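Local coordinates for ancillary protein 1 (Streptococcus pyogenes, PDB 2XI9) that acts as a pilus-presented adhesin, in which an unusual internal thioester bond is required for efficient attachment to host cells, at residues Tyr32-Gly35 with Asp36-Lys39; Lys222-Glu226 with Lys227-Ile231; Lys176-Pro180 with Asp181-Gly185; Ala244-Leu247 with Ala248-Phe252; Ser135-Thr139 with Gln140-Lys144. One frame throughout, in Å; residues are numbered along the deposited sequence.

Interaction 1: Tyr32-Gly35 with Asp36-Lys39; sequences YAIG and DYSK
Y32 and Y37 meet beside a type II beta turn that runs from A33 to D36. The two side chains cross at about a right angle. Y32 CD2 comes to the edge of the Y37 ring, 3.7 Å from Y37 CD1. The turn is closed by D36 N, which donates to A33 O at 3.1 Å. Y37 CG lies beside its own backbone N (chi1 -57°), and the ring runs back along the turn. Its OH there takes a weak bond from G35 N at 3.3 Å. A water accepts from A33 N and donates to D36 O and K39 O, joining the strand end to the loop. The other side is looser. I34, G35 and K39 are exposed, and D36 OD1 turns to its own loop, gripped by S38 N and S38 OG. Y32 OH bonds E118 and Y37 OH bonds E328. The turn follows strand 26-33 in the prealbumin-like domain and leads into the loop to strand 45-48, beside strand 321-329, where E328 lies.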
loop_
_atom_site.group_PDB
_atom_site.type_symbol
_atom_site.label_atom_id
_atom_site.label_comp_id
_atom_site.label_asym_id
_atom_site.label_seq_id
_atom_site.Cartn_x
_atom_site.Cartn_y
_atom_site.Cartn_z
ATOM N N TYR A 32 14.406 -4.194 -5.668
ATOM C CA TYR A 32 14.015 -3.825 -4.322
ATOM C C TYR A 32 14.686 -4.819 -3.385
ATOM O O TYR A 32 15.165 -5.873 -3.826
ATOM C CB TYR A 32 12.492 -3.921 -4.137
ATOM C CG TYR A 32 11.637 -2.791 -4.692
ATOM C CD1 TYR A 32 11.156 -2.829 -5.997
ATOM C CD2 TYR A 32 11.268 -1.707 -3.899
ATOM C CE1 TYR A 32 10.340 -1.813 -6.505
ATOM C CE2 TYR A 32 10.457 -0.684 -4.399
ATOM C CZ TYR A 32 9.991 -0.747 -5.704
ATOM O OH TYR A 32 9.161 0.256 -6.198
ATOM N N ALA A 33 14.758 -4.450 -2.106
ATOM C CA ALA A 33 15.171 -5.343 -1.040
ATOM C C ALA A 33 13.932 -5.818 -0.285
ATOM O O ALA A 33 13.123 -5.009 0.189
ATOM C CB ALA A 33 16.131 -4.636 -0.099
ATOM N N ILE A 34 13.779 -7.137 -0.181
ATOM C CA ILE A 34 12.638 -7.720 0.497
ATOM C C ILE A 34 12.595 -7.150 1.909
ATOM O O ILE A 34 13.625 -7.053 2.582
ATOM C CB ILE A 34 12.727 -9.281 0.603
ATOM C CG1 ILE A 34 12.700 -9.949 -0.778
ATOM C CG2 ILE A 34 11.585 -9.814 1.463
ATOM C CD1 ILE A 34 12.794 -11.478 -0.734
ATOM N N GLY A 35 11.403 -6.772 2.344
ATOM C CA GLY A 35 11.197 -6.275 3.689
ATOM C C GLY A 35 11.545 -4.811 3.928
ATOM O O GLY A 35 11.422 -4.343 5.048
ATOM N N ASP A 36 11.998 -4.082 2.910
ATOM C CA ASP A 36 12.297 -2.645 3.113
ATOM C C ASP A 36 12.166 -1.919 1.802
ATOM O O ASP A 36 13.090 -1.847 1.015
ATOM C CB ASP A 36 13.664 -2.391 3.771
ATOM C CG ASP A 36 13.937 -0.877 4.026
ATOM O OD1 ASP A 36 13.185 -0.009 3.519
ATOM O OD2 ASP A 36 14.922 -0.552 4.707
ATOM N N TYR A 37 10.977 -1.394 1.562
ATOM C CA TYR A 37 10.652 -0.847 0.252
ATOM C C TYR A 37 10.792 0.674 0.255
ATOM O O TYR A 37 10.216 1.361 -0.587
ATOM C CB TYR A 37 9.251 -1.309 -0.127
ATOM C CG TYR A 37 9.166 -2.831 -0.101
ATOM C CD1 TYR A 37 9.801 -3.590 -1.073
ATOM C CD2 TYR A 37 8.505 -3.495 0.916
ATOM C CE1 TYR A 37 9.768 -4.967 -1.048
ATOM C CE2 TYR A 37 8.464 -4.873 0.951
ATOM C CZ TYR A 37 9.103 -5.601 -0.042
ATOM O OH TYR A 37 9.062 -6.978 -0.026
ATOM N N SER A 38 11.558 1.177 1.208
ATOM C CA SER A 38 11.781 2.627 1.401
ATOM C C SER A 38 12.682 3.249 0.348
ATOM O O SER A 38 12.787 4.483 0.257
ATOM C CB SER A 38 12.305 2.905 2.830
ATOM O OG SER A 38 13.654 2.462 3.058
ATOM N N LYS A 39 13.362 2.401 -0.430
ATOM C CA LYS A 39 14.233 2.823 -1.528
ATOM C C LYS A 39 14.448 1.646 -2.472
ATOM O O LYS A 39 14.284 0.504 -2.063
ATOM C CB LYS A 39 15.605 3.262 -1.004
ATOM C CG LYS A 39 16.335 2.184 -0.146
ATOM C CD LYS A 39 17.736 2.610 0.263
ATOM C CE LYS A 39 18.824 2.082 -0.689
ATOM N NZ LYS A 39 19.150 0.600 -0.606
HETATM O O HOH W 1 13.911 -1.891 -1.446
#

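Interaction 2: Lys222-Glu226 with Lys227-Ile231; sequences KGYRE and KGQAI
Q229 reaches back from a type II beta turn, E226 to Q229, to bond the backbone of the chain that enters it. This turn lies in the loop between helices 209-222 and 238-253 of the thioester domain. It is closed by Q229 N, which donates to E226 O at 3.0 Å. G228, at the third position, has the positive phi of a type II turn, which favours glycine. The amide oxygen of Q229 is held by two backbone donors. R225 N is 2.7 Å from Q229 OE1 and tilted out of the carbonyl plane. E226 N is 3.0 Å from Q229 OE1 and lies in that plane. The amide nitrogen gives a weak bond, from Q229 NE2 to G223 O at 3.4 Å. The two bonds to OE1, with the weak one from NE2, set which way round the amide lies. Q229 CG sits between the backbone N and the carbonyl carbon (chi1 76°), and the rest of the chain runs out straight toward residues 223-226. The Y224 ring lies next to the amide, with planes 25° apart, and I231 CD1 touches its edge. Y224 OH bonds E238, whose OE1 also takes G228 N, and R225 NH2 bonds T314 O. A water accepts from K227 N and donates to E226 OE1. The hydroxyl Y224 OH also packs against K227 CA, 3.2 Å away.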
loop_
_atom_site.group_PDB
_atom_site.type_symbol
_atom_site.label_atom_id
_atom_site.label_comp_id
_atom_site.label_asym_id
_atom_site.label_seq_id
_atom_site.Cartn_x
_atom_site.Cartn_y
_atom_site.Cartn_z
ATOM N N LYS A 222 -17.011 -1.488 1.546
ATOM C CA LYS A 222 -18.214 -1.282 2.392
ATOM C C LYS A 222 -17.961 -0.201 3.405
ATOM O O LYS A 222 -18.880 0.242 4.062
ATOM C CB LYS A 222 -18.675 -2.570 3.118
ATOM C CG LYS A 222 -19.569 -3.462 2.349
ATOM C CD LYS A 222 -20.890 -2.840 2.004
ATOM C CE LYS A 222 -21.983 -3.886 1.794
ATOM N NZ LYS A 222 -23.322 -3.179 1.852
ATOM N N GLY A 223 -16.722 0.243 3.506
ATOM C CA GLY A 223 -16.334 1.268 4.427
ATOM C C GLY A 223 -16.412 2.708 3.970
ATOM O O GLY A 223 -17.099 3.056 2.990
ATOM N N TYR A 224 -15.712 3.564 4.699
ATOM C CA TYR A 224 -15.763 4.989 4.394
ATOM C C TYR A 224 -14.781 5.313 3.274
ATOM O O TYR A 224 -13.566 5.140 3.416
ATOM C CB TYR A 224 -15.426 5.803 5.617
ATOM C CG TYR A 224 -15.529 7.260 5.444
ATOM C CD1 TYR A 224 -16.781 7.896 5.461
ATOM C CD2 TYR A 224 -14.411 8.039 5.274
ATOM C CE1 TYR A 224 -16.877 9.248 5.325
ATOM C CE2 TYR A 224 -14.513 9.391 5.122
ATOM C CZ TYR A 224 -15.731 9.994 5.140
ATOM O OH TYR A 224 -15.841 11.362 5.042
ATOM N N ARG A 225 -15.318 5.825 2.181
ATOM C CA ARG A 225 -14.517 6.089 1.006
ATOM C C ARG A 225 -14.448 7.524 0.602
ATOM O O ARG A 225 -13.449 7.919 0.019
ATOM C CB ARG A 225 -15.025 5.281 -0.164
ATOM C CG ARG A 225 -14.746 3.810 0.009
ATOM C CD ARG A 225 -15.239 3.060 -1.213
ATOM N NE ARG A 225 -14.337 3.269 -2.352
ATOM C CZ ARG A 225 -14.537 2.812 -3.583
ATOM N NH1 ARG A 225 -15.662 2.152 -3.907
ATOM N NH2 ARG A 225 -13.638 3.091 -4.520
ATOM N N GLU A 226 -15.479 8.311 0.902
ATOM C CA GLU A 226 -15.568 9.660 0.371
ATOM C C GLU A 226 -16.224 10.629 1.338
ATOM O O GLU A 226 -17.308 10.348 1.882
ATOM C CB GLU A 226 -16.388 9.652 -0.920
ATOM C CG GLU A 226 -15.764 8.917 -2.122
ATOM C CD GLU A 226 -14.736 9.761 -2.915
ATOM O OE1 GLU A 226 -14.683 10.999 -2.735
ATOM O OE2 GLU A 226 -13.995 9.180 -3.736
ATOM N N LYS A 227 -15.614 11.807 1.498
ATOM C CA LYS A 227 -16.242 12.866 2.269
ATOM C C LYS A 227 -17.664 13.070 1.798
ATOM O O LYS A 227 -17.931 13.149 0.599
ATOM C CB LYS A 227 -15.498 14.189 2.142
ATOM C CG LYS A 227 -14.242 14.313 2.972
ATOM C CD LYS A 227 -13.389 15.524 2.521
ATOM C CE LYS A 227 -12.433 16.017 3.617
ATOM N NZ LYS A 227 -11.194 16.614 3.023
ATOM N N GLY A 228 -18.586 13.202 2.746
ATOM C CA GLY A 228 -19.998 13.418 2.430
ATOM C C GLY A 228 -20.801 12.186 2.041
ATOM O O GLY A 228 -21.998 12.284 1.838
ATOM N N GLN A 229 -20.191 11.012 1.925
ATOM C CA GLN A 229 -20.971 9.846 1.497
ATOM C C GLN A 229 -22.115 9.542 2.473
ATOM O O GLN A 229 -22.035 9.846 3.642
ATOM C CB GLN A 229 -20.107 8.597 1.320
ATOM C CG GLN A 229 -19.678 7.907 2.596
ATOM C CD GLN A 229 -18.914 6.633 2.304
ATOM O OE1 GLN A 229 -17.852 6.676 1.711
ATOM N NE2 GLN A 229 -19.437 5.505 2.739
ATOM N N ALA A 230 -23.145 8.906 1.952
ATOM C CA ALA A 230 -24.290 8.428 2.724
ATOM C C ALA A 230 -23.844 7.418 3.779
ATOM O O ALA A 230 -23.253 6.412 3.417
ATOM C CB ALA A 230 -25.245 7.750 1.771
ATOM N N ILE A 231 -24.083 7.676 5.066
ATOM C CA ILE A 231 -23.770 6.652 6.100
ATOM C C ILE A 231 -25.089 5.896 6.415
ATOM O O ILE A 231 -26.043 6.452 6.929
ATOM C CB ILE A 231 -23.176 7.229 7.411
ATOM C CG1 ILE A 231 -21.982 8.165 7.159
ATOM C CG2 ILE A 231 -22.726 6.075 8.312
ATOM C CD1 ILE A 231 -20.794 7.521 6.434
HETATM O O HOH W 2 -13.109 12.159 -0.221
#

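Interaction 3: Lys176-Pro180 with Asp181-Gly185; sequences KTMTP and DFTTG
The F182 ring is met at its edge by M178, a selenomethionine. M178 SE lies in the ring plane, 5.2 Å from the centroid of the F182 ring and 85° off its normal. This is a Met-aromatic contact made at the rim and not over a face. The methyl group comes closest, with M178 CE 3.6 Å from F182 CE2. The extended M178 chain carries SE and CE along the CD2-CE2 side of the ring. A chi1 of 176° places F182 CG opposite its own N and turns the ring back toward M178. E126 also touches both side chains.

T179 is the N-cap of the helix. T179 OG1 accepts from F182 N at 3.2 Å. T179 O takes two donors from T183. T183 N lies in the carbonyl plane, 3.0 Å from T179 O, and the bond is nearly straight at 173°. T183 OG1 comes from above that plane. One residue on, P180 O also takes two donors, T184 N and T184 OG1, but these arrive from opposite faces of its plane. T184 OG1 is 2.7 Å from P180 O. The two hydroxyls thus add a second donor to carbonyls of the first turn. G185 leaves the helix with positive phi. The whole is a short surface helix in the thioester domain, opened by a threonine N-cap with proline at the next position.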
loop_
_atom_site.group_PDB
_atom_site.type_symbol
_atom_site.label_atom_id
_atom_site.label_comp_id
_atom_site.label_asym_id
_atom_site.label_seq_id
_atom_site.Cartn_x
_atom_site.Cartn_y
_atom_site.Cartn_z
ATOM N N LYS A 176 -3.616 21.961 2.479
ATOM C CA LYS A 176 -3.641 23.092 1.545
ATOM C C LYS A 176 -2.235 23.488 1.099
ATOM O O LYS A 176 -2.050 23.933 -0.041
ATOM C CB LYS A 176 -4.384 24.293 2.133
ATOM C CG LYS A 176 -5.861 24.009 2.359
ATOM C CD LYS A 176 -6.618 25.204 2.848
ATOM C CE LYS A 176 -6.273 25.563 4.267
ATOM N NZ LYS A 176 -7.168 26.630 4.794
ATOM N N THR A 177 -1.255 23.330 1.989
ATOM C CA THR A 177 0.143 23.510 1.628
ATOM C C THR A 177 0.920 22.231 1.916
ATOM O O THR A 177 0.468 21.360 2.702
ATOM C CB THR A 177 0.770 24.754 2.350
ATOM O OG1 THR A 177 0.729 24.570 3.767
ATOM C CG2 THR A 177 0.014 26.008 2.002
HETATM N N MSE A 178 2.051 22.080 1.230
HETATM C CA MSE A 178 2.898 20.896 1.377
HETATM C C MSE A 178 3.548 20.940 2.745
HETATM O O MSE A 178 3.978 21.998 3.191
HETATM C CB MSE A 178 3.987 20.878 0.308
HETATM C CG MSE A 178 3.486 20.580 -1.067
HETATM SE SE MSE A 178 4.878 21.012 -2.346
HETATM C CE MSE A 178 4.125 19.908 -3.792
ATOM N N THR A 179 3.604 19.805 3.433
ATOM C CA THR A 179 4.273 19.807 4.734
ATOM C C THR A 179 5.787 19.924 4.521
ATOM O O THR A 179 6.299 19.593 3.447
ATOM C CB THR A 179 3.978 18.538 5.524
ATOM O OG1 THR A 179 4.650 17.449 4.888
ATOM C CG2 THR A 179 2.442 18.250 5.620
ATOM N N PRO A 180 6.517 20.373 5.554
ATOM C CA PRO A 180 7.979 20.404 5.438
ATOM C C PRO A 180 8.594 18.999 5.274
ATOM O O PRO A 180 9.590 18.832 4.568
ATOM C CB PRO A 180 8.447 21.068 6.743
ATOM C CG PRO A 180 7.258 21.189 7.629
ATOM C CD PRO A 180 6.021 20.930 6.826
ATOM N N ASP A 181 7.988 17.994 5.884
ATOM C CA ASP A 181 8.469 16.619 5.717
ATOM C C ASP A 181 8.424 16.181 4.237
ATOM O O ASP A 181 9.317 15.466 3.761
ATOM C CB ASP A 181 7.674 15.665 6.592
ATOM C CG ASP A 181 8.013 15.798 8.097
ATOM O OD1 ASP A 181 9.202 15.967 8.466
ATOM O OD2 ASP A 181 7.066 15.726 8.910
ATOM N N PHE A 182 7.407 16.622 3.500
ATOM C CA PHE A 182 7.350 16.287 2.071
ATOM C C PHE A 182 8.342 17.119 1.291
ATOM O O PHE A 182 9.148 16.575 0.539
ATOM C CB PHE A 182 5.942 16.469 1.508
ATOM C CG PHE A 182 5.852 16.233 0.020
ATOM C CD1 PHE A 182 5.913 14.945 -0.490
ATOM C CD2 PHE A 182 5.702 17.303 -0.864
ATOM C CE1 PHE A 182 5.841 14.710 -1.861
ATOM C CE2 PHE A 182 5.621 17.085 -2.237
ATOM C CZ PHE A 182 5.692 15.781 -2.737
ATOM N N THR A 183 8.321 18.432 1.521
ATOM C CA THR A 183 9.174 19.368 0.795
ATOM C C THR A 183 10.669 19.120 0.978
ATOM O O THR A 183 11.425 19.197 0.022
ATOM C CB THR A 183 8.866 20.819 1.180
ATOM O OG1 THR A 183 7.467 21.072 0.971
ATOM C CG2 THR A 183 9.686 21.760 0.331
ATOM N N THR A 184 11.087 18.793 2.198
ATOM C CA THR A 184 12.493 18.481 2.461
ATOM C C THR A 184 12.860 17.073 1.953
ATOM O O THR A 184 14.038 16.696 1.940
ATOM C CB THR A 184 12.803 18.556 3.965
ATOM O OG1 THR A 184 11.970 17.625 4.653
ATOM C CG2 THR A 184 12.550 19.942 4.511
ATOM N N GLY A 185 11.855 16.310 1.545
ATOM C CA GLY A 185 12.061 14.958 1.033
ATOM C C GLY A 185 12.158 13.886 2.113
ATOM O O GLY A 185 12.411 12.721 1.814
#

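Interaction 4: Ala244-Leu247 with Ala248-Phe252; sequences ATQL and AIYYF
A244 O accepts from A248 N at 2.9 Å, one of four successive i to i+4 bonds within residues 244-251 of helix 238-253. Y251 N to L247 O is equally short, at 2.9 Å. I249 N to T245 O and Y250 N to Q246 O complete the set. The main side-chain contact is Q246 with Y250, one helical turn on. The Q246 chain bends at chi2 (62°), which folds the amide back over the Y250 ring. Q246 NE2 lies 3.2 Å above the plane of the Y250 ring, offset toward the rim. It is 3.3 Å from both Y250 CE1 and Y250 CZ. The amide and ring planes are 25° apart, and the NH2 end leans over the rim of the ring. Q246 CG also touches the ring, 3.8 Å from Y250 CE2.

Other side chains leave toward different neighbours: L247 packs on L277 of helix 274-288, A248 on V284 of that helix and V219 of helix 209-222, and I249 on I216 and V219. Q246 NE2 donates to C160 O of strand 155-160. The buried NE2 is satisfied by this bond, and the ring face limits its movement on one side. The bond ties the helix to the end of that strand.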
loop_
_atom_site.group_PDB
_atom_site.type_symbol
_atom_site.label_atom_id
_atom_site.label_comp_id
_atom_site.label_asym_id
_atom_site.label_seq_id
_atom_site.Cartn_x
_atom_site.Cartn_y
_atom_site.Cartn_z
ATOM N N ALA A 244 -14.148 2.819 12.035
ATOM C CA ALA A 244 -14.491 1.412 11.939
ATOM C C ALA A 244 -13.729 0.805 10.776
ATOM O O ALA A 244 -13.256 -0.313 10.888
ATOM C CB ALA A 244 -16.020 1.241 11.777
ATOM N N THR A 245 -13.634 1.548 9.647
ATOM C CA THR A 245 -12.900 1.126 8.448
ATOM C C THR A 245 -11.418 0.958 8.791
ATOM O O THR A 245 -10.793 -0.038 8.400
ATOM C CB THR A 245 -13.126 2.119 7.197
ATOM O OG1 THR A 245 -14.548 2.389 7.025
ATOM C CG2 THR A 245 -12.580 1.546 5.911
ATOM N N GLN A 246 -10.852 1.917 9.519
ATOM C CA GLN A 246 -9.444 1.848 9.873
ATOM C C GLN A 246 -9.165 0.609 10.734
ATOM O O GLN A 246 -8.165 -0.082 10.547
ATOM C CB GLN A 246 -9.022 3.117 10.629
ATOM C CG GLN A 246 -7.529 3.154 11.060
ATOM C CD GLN A 246 -6.560 3.119 9.901
ATOM O OE1 GLN A 246 -6.229 4.157 9.345
ATOM N NE2 GLN A 246 -6.047 1.933 9.577
ATOM N N LEU A 247 -10.030 0.370 11.702
ATOM C CA LEU A 247 -9.842 -0.779 12.614
ATOM C C LEU A 247 -10.025 -2.107 11.854
ATOM O O LEU A 247 -9.344 -3.049 12.123
ATOM C CB LEU A 247 -10.793 -0.669 13.811
ATOM C CG LEU A 247 -10.731 -1.808 14.837
ATOM C CD1 LEU A 247 -9.325 -1.858 15.419
ATOM C CD2 LEU A 247 -11.840 -1.655 15.936
ATOM N N ALA A 248 -10.961 -2.158 10.899
ATOM C CA ALA A 248 -11.196 -3.336 10.075
ATOM C C ALA A 248 -9.966 -3.632 9.208
ATOM O O ALA A 248 -9.594 -4.764 9.050
ATOM C CB ALA A 248 -12.451 -3.162 9.204
ATOM N N ILE A 249 -9.292 -2.595 8.738
ATOM C CA ILE A 249 -8.025 -2.787 8.030
ATOM C C ILE A 249 -6.973 -3.395 8.986
ATOM O O ILE A 249 -6.328 -4.387 8.638
ATOM C CB ILE A 249 -7.521 -1.461 7.397
ATOM C CG1 ILE A 249 -8.426 -1.035 6.216
ATOM C CG2 ILE A 249 -5.990 -1.586 7.037
ATOM C CD1 ILE A 249 -8.437 -1.969 5.000
ATOM N N TYR A 250 -6.856 -2.833 10.194
ATOM C CA TYR A 250 -5.918 -3.336 11.194
ATOM C C TYR A 250 -6.205 -4.787 11.607
ATOM O O TYR A 250 -5.282 -5.522 11.922
ATOM C CB TYR A 250 -5.922 -2.451 12.437
ATOM C CG TYR A 250 -5.269 -1.086 12.305
ATOM C CD1 TYR A 250 -4.294 -0.824 11.332
ATOM C CD2 TYR A 250 -5.616 -0.070 13.157
ATOM C CE1 TYR A 250 -3.684 0.404 11.242
ATOM C CE2 TYR A 250 -4.985 1.188 13.081
ATOM C CZ TYR A 250 -4.033 1.411 12.112
ATOM O OH TYR A 250 -3.406 2.635 12.031
ATOM N N TYR A 251 -7.482 -5.170 11.612
ATOM C CA TYR A 251 -7.886 -6.534 11.840
ATOM C C TYR A 251 -7.134 -7.509 10.923
ATOM O O TYR A 251 -6.698 -8.554 11.387
ATOM C CB TYR A 251 -9.417 -6.680 11.705
ATOM C CG TYR A 251 -9.922 -8.108 11.895
ATOM C CD1 TYR A 251 -10.020 -8.990 10.822
ATOM C CD2 TYR A 251 -10.249 -8.582 13.150
ATOM C CE1 TYR A 251 -10.457 -10.301 11.005
ATOM C CE2 TYR A 251 -10.698 -9.894 13.331
ATOM C CZ TYR A 251 -10.793 -10.738 12.256
ATOM O OH TYR A 251 -11.220 -12.037 12.438
ATOM N N PHE A 252 -6.944 -7.143 9.653
ATOM C CA PHE A 252 -6.274 -7.982 8.666
ATOM C C PHE A 252 -4.789 -7.701 8.593
ATOM O O PHE A 252 -4.032 -8.616 8.423
ATOM C CB PHE A 252 -6.905 -7.835 7.255
ATOM C CG PHE A 252 -8.325 -8.351 7.190
ATOM C CD1 PHE A 252 -8.580 -9.684 7.333
ATOM C CD2 PHE A 252 -9.396 -7.462 7.051
ATOM C CE1 PHE A 252 -9.934 -10.162 7.335
ATOM C CE2 PHE A 252 -10.728 -7.908 7.088
ATOM C CZ PHE A 252 -10.985 -9.247 7.200
#

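Interaction 5: Ser135-Thr139 with Gln140-Lys144; sequences SVLTT and QNYAK
With chi1 at -175°, N141 turns its CG away from its own N and brings OD1 to S135. N141 OD1 accepts from S135 N at 3.2 Å. S135 N approaches from above the plane of the amide, clear of the lone-pair direction. The same oxygen takes a weak bond from A143 N. Y142 has a similar first torsion, and its ring leaves on the same side as L137. L137 CD2 is 4.3 Å from Y142 CD1, a light apolar touch.

The backbones hold the loop together more firmly. Y142 N donates to S135 O at 3.0 Å, in a bond that is nearly straight at 171°. L137 N donates to Q140 O at 2.9 Å. V136 CA also approaches Q140 O at 3.2 Å, in a CA-H...O contact. V136 and N141 form a single backbone bridge between these bonds. K144 CB covers one face of the Y142 ring, and F145 meets this ring edge-to-face.

At the bend, T139 OG1 and Q140 N bond the carboxylate of D271, and T138 OG1 bonds D271 O. The loop lies between strands 127-130 and 146-149. It rests on helix 238-253, where S135 OG bonds T239, L137 O accepts from Q240, and L137 and Y142 both pack on A243.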
loop_
_atom_site.group_PDB
_atom_site.type_symbol
_atom_site.label_atom_id
_atom_site.label_comp_id
_atom_site.label_asym_id
_atom_site.label_seq_id
_atom_site.Cartn_x
_atom_site.Cartn_y
_atom_site.Cartn_z
ATOM N N SER A 135 -13.036 16.178 14.655
ATOM C CA SER A 135 -14.304 15.477 14.747
ATOM C C SER A 135 -14.136 14.294 15.705
ATOM O O SER A 135 -13.193 13.543 15.585
ATOM C CB SER A 135 -14.746 14.970 13.367
ATOM O OG SER A 135 -16.034 14.392 13.452
ATOM N N VAL A 136 -15.039 14.167 16.661
ATOM C CA VAL A 136 -14.891 13.148 17.693
ATOM C C VAL A 136 -15.240 11.765 17.136
ATOM O O VAL A 136 -16.053 11.596 16.184
ATOM C CB VAL A 136 -15.713 13.441 18.961
ATOM C CG1 VAL A 136 -15.389 14.813 19.577
ATOM C CG2 VAL A 136 -17.219 13.293 18.697
ATOM N N LEU A 137 -14.572 10.766 17.698
ATOM C CA LEU A 137 -14.927 9.382 17.453
ATOM C C LEU A 137 -16.126 9.134 18.360
ATOM O O LEU A 137 -17.238 8.977 17.863
ATOM C CB LEU A 137 -13.739 8.449 17.731
ATOM C CG LEU A 137 -14.042 6.948 17.662
ATOM C CD1 LEU A 137 -14.722 6.565 16.335
ATOM C CD2 LEU A 137 -12.757 6.163 17.858
ATOM N N THR A 138 -15.940 9.165 19.685
ATOM C CA THR A 138 -17.084 9.304 20.589
ATOM C C THR A 138 -16.973 10.561 21.436
ATOM O O THR A 138 -17.860 11.419 21.403
ATOM C CB THR A 138 -17.282 8.049 21.475
ATOM O OG1 THR A 138 -17.347 6.877 20.630
ATOM C CG2 THR A 138 -18.561 8.153 22.312
ATOM N N THR A 139 -15.908 10.660 22.230
ATOM C CA THR A 139 -15.685 11.850 23.068
ATOM C C THR A 139 -14.395 12.598 22.739
ATOM O O THR A 139 -14.262 13.740 23.112
ATOM C CB THR A 139 -15.607 11.479 24.561
ATOM O OG1 THR A 139 -14.434 10.682 24.756
ATOM C CG2 THR A 139 -16.854 10.675 24.996
ATOM N N GLN A 140 -13.436 11.941 22.113
ATOM C CA GLN A 140 -12.166 12.543 21.756
ATOM C C GLN A 140 -12.030 12.717 20.230
ATOM O O GLN A 140 -12.550 11.922 19.477
ATOM C CB GLN A 140 -11.024 11.693 22.289
ATOM C CG GLN A 140 -11.047 11.594 23.830
ATOM C CD GLN A 140 -9.976 10.679 24.421
ATOM O OE1 GLN A 140 -9.279 11.077 25.343
ATOM N NE2 GLN A 140 -9.837 9.468 23.892
ATOM N N ASN A 141 -11.294 13.744 19.811
ATOM C CA ASN A 141 -10.913 13.918 18.402
ATOM C C ASN A 141 -10.353 12.607 17.873
ATOM O O ASN A 141 -9.514 12.000 18.518
ATOM C CB ASN A 141 -9.888 15.058 18.271
ATOM C CG ASN A 141 -9.540 15.387 16.838
ATOM O OD1 ASN A 141 -10.316 15.124 15.922
ATOM N ND2 ASN A 141 -8.360 15.996 16.634
ATOM N N TYR A 142 -10.838 12.150 16.724
ATOM C CA TYR A 142 -10.337 10.923 16.099
ATOM C C TYR A 142 -8.869 11.123 15.741
ATOM O O TYR A 142 -8.063 10.255 15.959
ATOM C CB TYR A 142 -11.197 10.518 14.868
ATOM C CG TYR A 142 -10.711 9.314 14.063
ATOM C CD1 TYR A 142 -10.526 8.065 14.679
ATOM C CD2 TYR A 142 -10.437 9.411 12.717
ATOM C CE1 TYR A 142 -10.078 6.983 13.960
ATOM C CE2 TYR A 142 -10.009 8.321 11.967
ATOM C CZ TYR A 142 -9.857 7.093 12.595
ATOM O OH TYR A 142 -9.388 6.016 11.871
ATOM N N ALA A 143 -8.532 12.282 15.192
ATOM C CA ALA A 143 -7.136 12.666 14.959
ATOM C C ALA A 143 -6.345 11.702 14.028
ATOM O O ALA A 143 -5.104 11.692 14.061
ATOM C CB ALA A 143 -6.423 12.847 16.327
ATOM N N LYS A 144 -7.039 10.934 13.191
ATOM C CA LYS A 144 -6.423 10.010 12.236
ATOM C C LYS A 144 -7.048 10.167 10.841
ATOM O O LYS A 144 -7.269 9.198 10.131
ATOM C CB LYS A 144 -6.499 8.560 12.732
ATOM C CG LYS A 144 -5.894 8.297 14.140
ATOM C CD LYS A 144 -6.009 6.841 14.474
ATOM C CE LYS A 144 -5.681 6.574 15.940
ATOM N NZ LYS A 144 -6.513 7.436 16.874
#

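Along the chain the order is interaction 1, 5, 3, 2 and 4. Interaction 1 belongs to the prealbumin-like domain, and interactions 2, 3 and 4 to the thioester domain. Helix 238-253 gathers three of them. Interaction 4 lies within it, with its centre about 15 Å from that of interaction 2 and about 16 Å from that of interaction 5. Both touch it: Y224 N is 2.9 Å from T245 OG1, and Y142 OH packs on Q246 CB. Interaction 3 stands apart, its centre about 28 Å from that of interaction 4. Interaction 1 lies across the chain's centre from interactions 2, 4 and 5. These local contacts thus lie in both domains, and three of them meet around helix 238-253.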